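Local coordinates for UPF0053 protein HI0107 (Haemophilus influenzae, PDB 3LAE) that is of unknown function, its crystallised part being the transporter-associated domain of a CBS-containing membrane protein whose family is thought to bind flavin adenine dinucleotide, at residues Phe38-Ile42 with Ile58-Ile63. Sequence-based numbering, arbitrary orientation. Where two conformers were deposited one is given.
Sequences FNGLI and IDGLLI
Phe38 and Ile63 approach each other from opposite directions, and the ring's far end does the touching: CZ of Phe38 lies 3.7 Å from CD1 of Ile63. The ring reaches this methyl because CG stands anti to the backbone N of Phe38 (chi1 -162°). CE1 of Phe38 also meets CD1 of Leu61, more loosely, at 4.3 Å. One ring face is taken from within the helix, where CD1 of Ile42, in one of two modelled conformers and so less certain, sits 3.8 Å above the plane, displaced toward the rim. These side chains belong to the core of the transporter-associated domain, in which helix 38-45 packs against an antiparallel sheet; the axes of segments 38-42 and 61-63 cross at -89°. Ala76 and Val78 of strand 72-80 also touch Phe38. Ile58 and Leu61 close a type I' hairpin turn, Leu61 N bonding to Ile58 O at 2.9 Å. The Ile58 and Leu41 side chains slide past each other in opposite directions, CG2 of Ile58 4.1 Å from CD2 of Leu41, while CD1 of Ile58 reaches CA of Ile42 at 4.1 Å. OD1 of Asp59 lies 3.9 Å from both CD1 and CD2 of Leu41, in van der Waals contact only; its hydrogen bond comes from Asp31 N.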
ATOM      1  N   PHE A  38       4.628  -2.423   2.022  1.00 10.38           N
ATOM      2  CA  PHE A  38       3.816  -1.730   1.035  1.00 11.80           C
ATOM      3  C   PHE A  38       4.536  -0.491   0.495  1.00 10.24           C
ATOM      4  O   PHE A  38       4.558  -0.249  -0.714  1.00 12.39           O
ATOM      5  CB  PHE A  38       2.469  -1.357   1.674  1.00 12.77           C
ATOM      6  CG  PHE A  38       1.393  -1.026   0.683  1.00 17.03           C
ATOM      7  CD1 PHE A  38       1.122  -1.879  -0.375  1.00 18.55           C
ATOM      8  CD2 PHE A  38       0.632   0.110   0.827  1.00 24.04           C
ATOM      9  CE1 PHE A  38       0.140  -1.589  -1.287  1.00 24.55           C
ATOM     10  CE2 PHE A  38      -0.367   0.404  -0.084  1.00 26.45           C
ATOM     11  CZ  PHE A  38      -0.609  -0.453  -1.142  1.00 25.33           C
ATOM     12  N   ASN A  39       5.138   0.279   1.396  1.00 10.91           N
ATOM     13  CA  ASN A  39       5.999   1.389   1.008  1.00 11.17           C
ATOM     14  C   ASN A  39       7.078   0.925   0.028  1.00 12.27           C
ATOM     15  O   ASN A  39       7.273   1.529  -1.020  1.00 13.43           O
ATOM     16  CB  ASN A  39       6.632   2.024   2.251  1.00 10.93           C
ATOM     17  CG  ASN A  39       7.692   3.052   1.906  1.00 12.97           C
ATOM     18  OD1 ASN A  39       7.413   4.048   1.230  1.00 12.58           O
ATOM     19  ND2 ASN A  39       8.926   2.803   2.352  1.00 13.86           N
ATOM     20  N   GLY A  40       7.792  -0.145   0.370  1.00 10.62           N
ATOM     21  CA  GLY A  40       8.848  -0.633  -0.510  1.00 10.80           C
ATOM     22  C   GLY A  40       8.330  -1.015  -1.896  1.00 11.34           C
ATOM     23  O   GLY A  40       8.935  -0.705  -2.924  1.00 13.84           O
ATOM     24  N   LEU A  41       7.200  -1.702  -1.938  1.00 11.34           N
ATOM     25  CA  LEU A  41       6.609  -2.103  -3.217  1.00 12.51           C
ATOM     26  C   LEU A  41       6.281  -0.884  -4.083  1.00 13.34           C
ATOM     27  O   LEU A  41       6.557  -0.865  -5.284  1.00 15.03           O
ATOM     28  CB  LEU A  41       5.337  -2.911  -2.964  1.00 13.49           C
ATOM     29  CG  LEU A  41       4.602  -3.454  -4.182  1.00 15.58           C
ATOM     30  CD1 LEU A  41       5.450  -4.532  -4.820  1.00 17.91           C
ATOM     31  CD2 LEU A  41       3.222  -3.971  -3.791  1.00 19.25           C
ATOM     32  N   ILE A  42       5.677   0.132  -3.481  1.00 13.33           N
ATOM     33  CA  ILE A  42       5.333   1.331  -4.230  0.50 13.80           C
ATOM     34  C   ILE A  42       6.593   2.056  -4.708  1.00 15.68           C
ATOM     35  O   ILE A  42       6.689   2.448  -5.881  1.00 17.38           O
ATOM     36  CB  ILE A  42       4.427   2.276  -3.411  0.50 12.52           C
ATOM     37  CG1 ILE A  42       3.086   1.596  -3.104  0.50 11.18           C
ATOM     38  CG2 ILE A  42       4.187   3.582  -4.166  0.50 16.56           C
ATOM     39  CD1 ILE A  42       2.269   2.303  -2.016  0.50 10.25           C
ATOM     40  N   ILE A  58      -1.170  -1.262  -8.977  1.00 15.80           N
ATOM     41  CA  ILE A  58      -0.070  -2.196  -8.755  1.00 17.07           C
ATOM     42  C   ILE A  58      -0.621  -3.534  -8.300  1.00 15.65           C
ATOM     43  O   ILE A  58      -1.358  -3.601  -7.311  1.00 15.72           O
ATOM     44  CB  ILE A  58       0.916  -1.705  -7.666  1.00 20.07           C
ATOM     45  CG1 ILE A  58       1.530  -0.354  -8.035  1.00 23.20           C
ATOM     46  CG2 ILE A  58       2.027  -2.727  -7.461  1.00 20.37           C
ATOM     47  CD1 ILE A  58       2.468   0.191  -6.978  1.00 23.68           C
ATOM     48  N   ASP A  59      -0.274  -4.596  -9.022  1.00 15.18           N
ATOM     49  CA  ASP A  59      -0.540  -5.955  -8.555  1.00 16.00           C
ATOM     50  C   ASP A  59      -1.988  -6.187  -8.137  1.00 16.60           C
ATOM     51  O   ASP A  59      -2.248  -6.771  -7.086  1.00 16.98           O
ATOM     52  CB  ASP A  59       0.376  -6.309  -7.382  1.00 19.12           C
ATOM     53  CG  ASP A  59       1.833  -6.358  -7.777  1.00 21.86           C
ATOM     54  OD1 ASP A  59       2.681  -6.389  -6.867  1.00 23.32           O
ATOM     55  OD2 ASP A  59       2.137  -6.354  -8.992  1.00 24.03           O
ATOM     56  N   GLY A  60      -2.928  -5.721  -8.953  1.00 14.30           N
ATOM     57  CA  GLY A  60      -4.340  -5.977  -8.708  1.00 14.05           C
ATOM     58  C   GLY A  60      -5.002  -5.000  -7.757  1.00 12.28           C
ATOM     59  O   GLY A  60      -6.180  -5.181  -7.398  1.00 15.68           O
ATOM     60  N   LEU A  61      -4.263  -3.967  -7.351  1.00 12.78           N
ATOM     61  CA  LEU A  61      -4.804  -2.950  -6.456  1.00 13.09           C
ATOM     62  C   LEU A  61      -4.814  -1.564  -7.093  1.00 12.74           C
ATOM     63  O   LEU A  61      -3.881  -1.194  -7.805  1.00 15.15           O
ATOM     64  CB  LEU A  61      -3.986  -2.881  -5.176  1.00 12.77           C
ATOM     65  CG  LEU A  61      -3.846  -4.157  -4.335  1.00 15.27           C
ATOM     66  CD1 LEU A  61      -3.041  -3.834  -3.093  1.00 18.60           C
ATOM     67  CD2 LEU A  61      -5.219  -4.727  -3.978  1.00 18.86           C
ATOM     68  N   LEU A  62      -5.870  -0.809  -6.807  1.00 10.89           N
ATOM     69  CA  LEU A  62      -5.954   0.596  -7.183  1.00 10.64           C
ATOM     70  C   LEU A  62      -5.659   1.409  -5.933  1.00 10.54           C
ATOM     71  O   LEU A  62      -6.402   1.364  -4.939  1.00 10.28           O
ATOM     72  CB  LEU A  62      -7.355   0.901  -7.704  1.00 12.34           C
ATOM     73  CG  LEU A  62      -7.658   2.350  -8.087  1.00 15.06           C
ATOM     74  CD1 LEU A  62      -6.777   2.779  -9.251  1.00 17.11           C
ATOM     75  CD2 LEU A  62      -9.123   2.467  -8.451  1.00 15.33           C
ATOM     76  N   ILE A  63      -4.562   2.150  -5.982  1.00 10.50           N
ATOM     77  CA  ILE A  63      -3.983   2.747  -4.796  1.00 11.54           C
ATOM     78  C   ILE A  63      -3.986   4.261  -4.910  1.00 11.31           C
ATOM     79  O   ILE A  63      -3.633   4.808  -5.954  1.00 13.81           O
ATOM     80  CB  ILE A  63      -2.520   2.276  -4.652  1.00 12.88           C
ATOM     81  CG1 ILE A  63      -2.457   0.754  -4.504  1.00 14.58           C
ATOM     82  CG2 ILE A  63      -1.845   2.965  -3.481  1.00 15.81           C
ATOM     83  CD1 ILE A  63      -1.049   0.181  -4.738  1.00 19.29           C
TER